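Sugar ABC transporter substrate-binding protein, BlMnBP1 (Bifidobacterium animalis subsp. lactis ATCC 27673, PDB 6I5R) binds mannobiose and probably delivers such manno-oligosaccharides to an ABC transporter for uptake into the bifidobacterial cell. Local coordinates at residues 284-287 against 288-292; 294-297 against 298-301. All coordinates share one frame; numbering follows the deposited sequence.

Contact 1 (284-287 with 288-292) comes first along the chain and forms helix 286-291, which follows strand 277-283. Contact 2 (294-297 with 298-301) is the turn that leads onward into strand 300-304. Their centres are about 9 Å apart, and Lys291 joins them: its NZ probably hydrogen-bonds to Pro297 O at 2.6 Å and to Ile300 O at 2.8 Å. Val287 and Met290 add apolar contacts to Ile300 CG2. Strands 277-283 and 300-304 both pair antiparallel with strand 139-155, so the helix is a connection between two strands of one sheet. Its start lies at the mannobiose site, whereas the turn beyond it lies at the surface and carries zinc ions.

Contact 1: residues 284-287 against 288-292; sequences AWAV and PQMKQ. With BMA (beta-D-mannopyranose), chain B; BMA (beta-D-mannopyranose), chain C.
Gln289 passes the edge of the Trp285 indole, four residues back, and together they receive the bound mannobiose. From CB, 3.5 Å from Ala286 O, the glutamine continues through CG, near the carbonyl O of Trp285, and stays extended (chi2 -173°), which brings CD up beside the O2 and O3 hydroxyls of the chain C mannose. Gln289 OE1 accepts a short hydrogen bond from O2 of that sugar at 2.5 Å and a weak one from Lys269. Gln289 NE2 gives a nearly straight bond to O3 of the same mannose at 3.2 Å. A second N-H goes to a water that donates to Trp285 O, so the amide's rotation is fixed. A primary amide suits this place because its donor and acceptor sit side by side, matching two neighbouring hydroxyls.

Gln289 NE2 also lies near the indole plane, 3.5 Å from Trp285 CE3, with the amide turned 52° from the ring. One ring face backs onto Ala286 CB, toward the rim; over the centre of the other sits C6 of the chain B mannose, 3.4 Å from Trp285 CD2, with C5 close to CE2, CZ2 and CH2. Replacing Trp285 by an alanine would probably leave C5 and C6 without their flat apolar platform and Gln289 NE2 without its neighbour.

Behind the site the helix is held by the backbone bonds from Met290 N to Ala286 O and from Lys291 N to Val287 O, each 2.9 Å. Pro288, lacking an N-H, fits the first turn, where Ala284 O already accepts from Val287 N. Val287 CG1 lies alongside Lys291 CE at 3.6 Å. An aromatic platform flanked by hydroxyl-gripping polar side chains is characteristic of sugar-binding clefts in periplasmic-binding-protein-type receptors.

Contact 2: residues 294-297 against 298-301; sequences GDHP and DDIG. With ZN (zinc ion), chain M; ZN (zinc ion), chain D.
His296 and Asp299 lie side by side at the two ends of a short turn whose residues 297-299 are 3-10, their side chains pointing the same way. The histidine carbonyl is satisfied within the turn: Asp299 N donates to His296 O at 2.9 Å, from 49° above the carbonyl plane. One residue on, Ile300 N donates to Pro297 O at 3.1 Å, again from well above the plane, to an oxygen shared with the lysine of the helix. The proline, with no N-H of its own to satisfy and a phi restricted by its ring, suits the start of such a turn.

The Asp299 carboxylate serves a zinc ion. Asp299 OD2 binds the zinc at 2.1 Å, while Asp299 OD1 accepts a 2.6 Å hydrogen bond from a water on the same metal, so both oxygens are used and the carboxylate's rotation is set. With CG anti to the carbonyl carbon (chi1 -66°), the group turns back alongside His296, only 18° from the imidazole plane, and Asp299 OD2 lies 3.2 Å from His296 CB. A second zinc is held by Asp295 OD2 at 1.9 Å, together with another water; these surface acids suit a cation.

The turn connects helix 286-291 to the sheet. His296 N bonds to Asn273 of helix 265-273, Asp299 shares backbone bonding with Lys156, and Ile300 starts strand 300-304, its branched apolar side chain suiting a buried position against Val153 of strand 139-155.

Contact 1: residues 284-287 against 288-292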
loop_
_atom_site.group_PDB
_atom_site.type_symbol
_atom_site.label_atom_id
_atom_site.label_comp_id
_atom_site.label_asym_id
_atom_site.label_seq_id
_atom_site.Cartn_x
_atom_site.Cartn_y
_atom_site.Cartn_z
ATOM N N ALA A 284 5.403 -0.171 5.569
ATOM C CA ALA A 284 5.769 0.416 6.855
ATOM C C ALA A 284 4.589 0.541 7.804
ATOM O O ALA A 284 4.787 0.607 9.023
ATOM C CB ALA A 284 6.408 1.792 6.622
ATOM N N TRP A 285 3.370 0.589 7.270
ATOM C CA TRP A 285 2.179 0.644 8.111
ATOM C C TRP A 285 2.097 -0.546 9.065
ATOM O O TRP A 285 1.419 -0.462 10.095
ATOM C CB TRP A 285 0.919 0.702 7.233
ATOM C CG TRP A 285 0.876 -0.443 6.315
ATOM C CD1 TRP A 285 1.306 -0.474 5.026
ATOM C CD2 TRP A 285 0.383 -1.758 6.606
ATOM N NE1 TRP A 285 1.120 -1.730 4.498
ATOM C CE2 TRP A 285 0.568 -2.535 5.450
ATOM C CE3 TRP A 285 -0.182 -2.349 7.736
ATOM C CZ2 TRP A 285 0.207 -3.862 5.387
ATOM C CZ3 TRP A 285 -0.530 -3.681 7.678
ATOM C CH2 TRP A 285 -0.359 -4.413 6.505
ATOM N N ALA A 286 2.801 -1.637 8.766
ATOM C CA ALA A 286 2.702 -2.848 9.567
ATOM C C ALA A 286 3.558 -2.783 10.822
ATOM O O ALA A 286 3.281 -3.498 11.787
ATOM C CB ALA A 286 3.087 -4.065 8.712
ATOM N N VAL A 287 4.557 -1.902 10.840
ATOM C CA VAL A 287 5.474 -1.861 11.980
ATOM C C VAL A 287 4.753 -1.619 13.290
ATOM O O VAL A 287 4.922 -2.429 14.223
ATOM C CB VAL A 287 6.586 -0.805 11.705
ATOM C CG1 VAL A 287 7.500 -0.679 12.902
ATOM C CG2 VAL A 287 7.381 -1.197 10.483
ATOM N N PRO A 288 3.923 -0.579 13.446
ATOM C CA PRO A 288 3.237 -0.406 14.740
ATOM C C PRO A 288 2.303 -1.560 15.083
ATOM O O PRO A 288 2.127 -1.888 16.260
ATOM C CB PRO A 288 2.465 0.915 14.556
ATOM C CG PRO A 288 2.245 1.032 13.075
ATOM C CD PRO A 288 3.558 0.487 12.489
ATOM N N GLN A 289 1.690 -2.190 14.086
ATOM C CA GLN A 289 0.788 -3.301 14.372
ATOM C C GLN A 289 1.545 -4.511 14.898
ATOM O O GLN A 289 1.026 -5.265 15.735
ATOM C CB GLN A 289 0.018 -3.669 13.112
ATOM C CG GLN A 289 -0.917 -2.603 12.615
ATOM C CD GLN A 289 -1.795 -3.055 11.455
ATOM O OE1 GLN A 289 -2.112 -4.225 11.313
ATOM N NE2 GLN A 289 -2.163 -2.115 10.616
ATOM N N MET A 290 2.731 -4.776 14.343
ATOM C CA MET A 290 3.587 -5.819 14.899
ATOM C C MET A 290 4.080 -5.444 16.295
ATOM O O MET A 290 4.156 -6.293 17.180
ATOM C CB MET A 290 4.787 -6.063 13.988
ATOM C CG MET A 290 4.458 -6.417 12.533
ATOM S SD MET A 290 3.543 -7.931 12.419
ATOM C CE MET A 290 2.848 -7.818 10.752
ATOM N N LYS A 291 4.410 -4.176 16.513
ATOM C CA LYS A 291 5.008 -3.802 17.790
ATOM C C LYS A 291 3.979 -3.878 18.901
ATOM O O LYS A 291 4.315 -4.212 20.047
ATOM C CB LYS A 291 5.571 -2.390 17.719
ATOM C CG LYS A 291 6.863 -2.232 16.941
ATOM C CD LYS A 291 7.313 -0.797 16.977
ATOM C CE LYS A 291 8.671 -0.685 16.309
ATOM N NZ LYS A 291 9.652 -1.656 16.838
ATOM N N GLN A 292 2.740 -3.496 18.593
ATOM C CA GLN A 292 1.630 -3.529 19.536
ATOM C C GLN A 292 1.150 -4.942 19.810
ATOM O O GLN A 292 0.365 -5.143 20.735
ATOM C CB GLN A 292 0.476 -2.699 18.990
ATOM C CG GLN A 292 0.737 -1.220 18.954
ATOM C CD GLN A 292 -0.199 -0.472 17.988
ATOM O OE1 GLN A 292 -1.045 -1.085 17.262
ATOM N NE2 GLN A 292 -0.088 0.874 17.987
HETATM C C1 BMA B . -4.551 -4.084 5.673
HETATM C C2 BMA B . -4.948 -4.306 4.182
HETATM C C3 BMA B . -3.871 -3.726 3.320
HETATM C C4 BMA B . -3.491 -2.317 3.766
HETATM C C5 BMA B . -3.112 -2.296 5.247
HETATM C C6 BMA B . -2.806 -0.891 5.730
HETATM O O2 BMA B . -6.113 -3.556 3.843
HETATM O O3 BMA B . -4.232 -3.688 1.936
HETATM O O4 BMA B . -2.379 -1.915 3.010
HETATM O O5 BMA B . -4.240 -2.781 5.993
HETATM O O6 BMA B . -3.978 -0.063 5.648
HETATM C C1 BMA C . -6.644 -5.444 10.238
HETATM C C2 BMA C . -5.441 -4.475 10.116
HETATM C C3 BMA C . -5.364 -3.949 8.688
HETATM C C4 BMA C . -5.528 -5.061 7.685
HETATM C C5 BMA C . -6.761 -5.918 8.004
HETATM C C6 BMA C . -6.964 -7.019 6.992
HETATM O O1 BMA C . -6.507 -5.968 11.519
HETATM O O2 BMA C . -4.226 -5.258 10.343
HETATM O O3 BMA C . -4.177 -3.272 8.454
HETATM O O4 BMA C . -5.685 -4.521 6.372
HETATM O O5 BMA C . -6.609 -6.459 9.307
HETATM O O6 BMA C . -8.318 -7.455 7.159
HETATM O O HOH W 1 -1.015 0.535 10.755
#

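Contact 2: residues 294-297 against 298-301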
loop_
_atom_site.group_PDB
_atom_site.type_symbol
_atom_site.label_atom_id
_atom_site.label_comp_id
_atom_site.label_asym_id
_atom_site.label_seq_id
_atom_site.Cartn_x
_atom_site.Cartn_y
_atom_site.Cartn_z
ATOM N N GLY A 294 2.538 -7.547 21.037
ATOM C CA GLY A 294 3.033 -8.300 22.177
ATOM C C GLY A 294 4.127 -7.555 22.893
ATOM O O GLY A 294 4.381 -6.395 22.619
ATOM N N ASP A 295 4.801 -8.269 23.790
ATOM C CA ASP A 295 5.674 -7.684 24.805
ATOM C C ASP A 295 7.018 -7.189 24.284
ATOM O O ASP A 295 7.767 -6.589 25.059
ATOM C CB ASP A 295 6.004 -8.717 25.894
ATOM C CG ASP A 295 4.834 -9.093 26.723
ATOM O OD1 ASP A 295 3.815 -8.383 26.644
ATOM O OD2 ASP A 295 4.935 -10.107 27.449
ATOM N N HIS A 296 7.382 -7.478 23.023
ATOM C CA HIS A 296 8.730 -7.219 22.524
ATOM C C HIS A 296 8.740 -6.215 21.377
ATOM O O HIS A 296 9.376 -6.460 20.345
ATOM C CB HIS A 296 9.366 -8.540 22.075
ATOM C CG HIS A 296 9.495 -9.559 23.167
ATOM N ND1 HIS A 296 8.470 -10.416 23.523
ATOM C CD2 HIS A 296 10.548 -9.871 23.970
ATOM C CE1 HIS A 296 8.880 -11.206 24.505
ATOM N NE2 HIS A 296 10.127 -10.881 24.809
ATOM N N PRO A 297 8.090 -5.065 21.527
ATOM C CA PRO A 297 8.146 -4.052 20.455
ATOM C C PRO A 297 9.552 -3.699 20.001
ATOM O O PRO A 297 9.782 -3.404 18.813
ATOM C CB PRO A 297 7.451 -2.842 21.089
ATOM C CG PRO A 297 7.581 -3.084 22.591
ATOM C CD PRO A 297 7.427 -4.550 22.743
ATOM N N ASP A 298 10.516 -3.697 20.908
ATOM C CA ASP A 298 11.864 -3.313 20.506
ATOM C C ASP A 298 12.535 -4.335 19.597
ATOM O O ASP A 298 13.562 -4.018 18.992
ATOM C CB ASP A 298 12.713 -3.088 21.740
ATOM C CG ASP A 298 12.391 -1.796 22.432
ATOM O OD1 ASP A 298 11.665 -0.944 21.856
ATOM O OD2 ASP A 298 12.887 -1.622 23.561
ATOM N N ASP A 299 11.992 -5.535 19.493
ATOM C CA ASP A 299 12.548 -6.529 18.590
ATOM C C ASP A 299 12.059 -6.360 17.153
ATOM O O ASP A 299 12.597 -7.020 16.261
ATOM C CB ASP A 299 12.212 -7.934 19.104
ATOM C CG ASP A 299 12.892 -8.249 20.438
ATOM O OD1 ASP A 299 13.957 -7.647 20.729
ATOM O OD2 ASP A 299 12.372 -9.106 21.182
ATOM N N ILE A 300 11.093 -5.472 16.907
ATOM C CA ILE A 300 10.582 -5.235 15.557
ATOM C C ILE A 300 11.440 -4.188 14.871
ATOM O O ILE A 300 11.582 -3.068 15.361
ATOM C CB ILE A 300 9.111 -4.780 15.591
ATOM C CG1 ILE A 300 8.229 -5.784 16.310
ATOM C CG2 ILE A 300 8.614 -4.558 14.160
ATOM C CD1 ILE A 300 8.326 -7.156 15.812
ATOM N N GLY A 301 11.964 -4.534 13.693
ATOM C CA GLY A 301 12.695 -3.606 12.868
ATOM C C GLY A 301 12.068 -3.525 11.484
ATOM O O GLY A 301 11.150 -4.261 11.139
HETATM ZN ZN ZN M . 12.497 -9.023 23.283
HETATM ZN ZN ZN D . 3.745 -11.424 28.235
HETATM O O HOH W 2 14.129 -7.650 23.310
HETATM O O HOH W 3 2.731 -11.526 26.092
#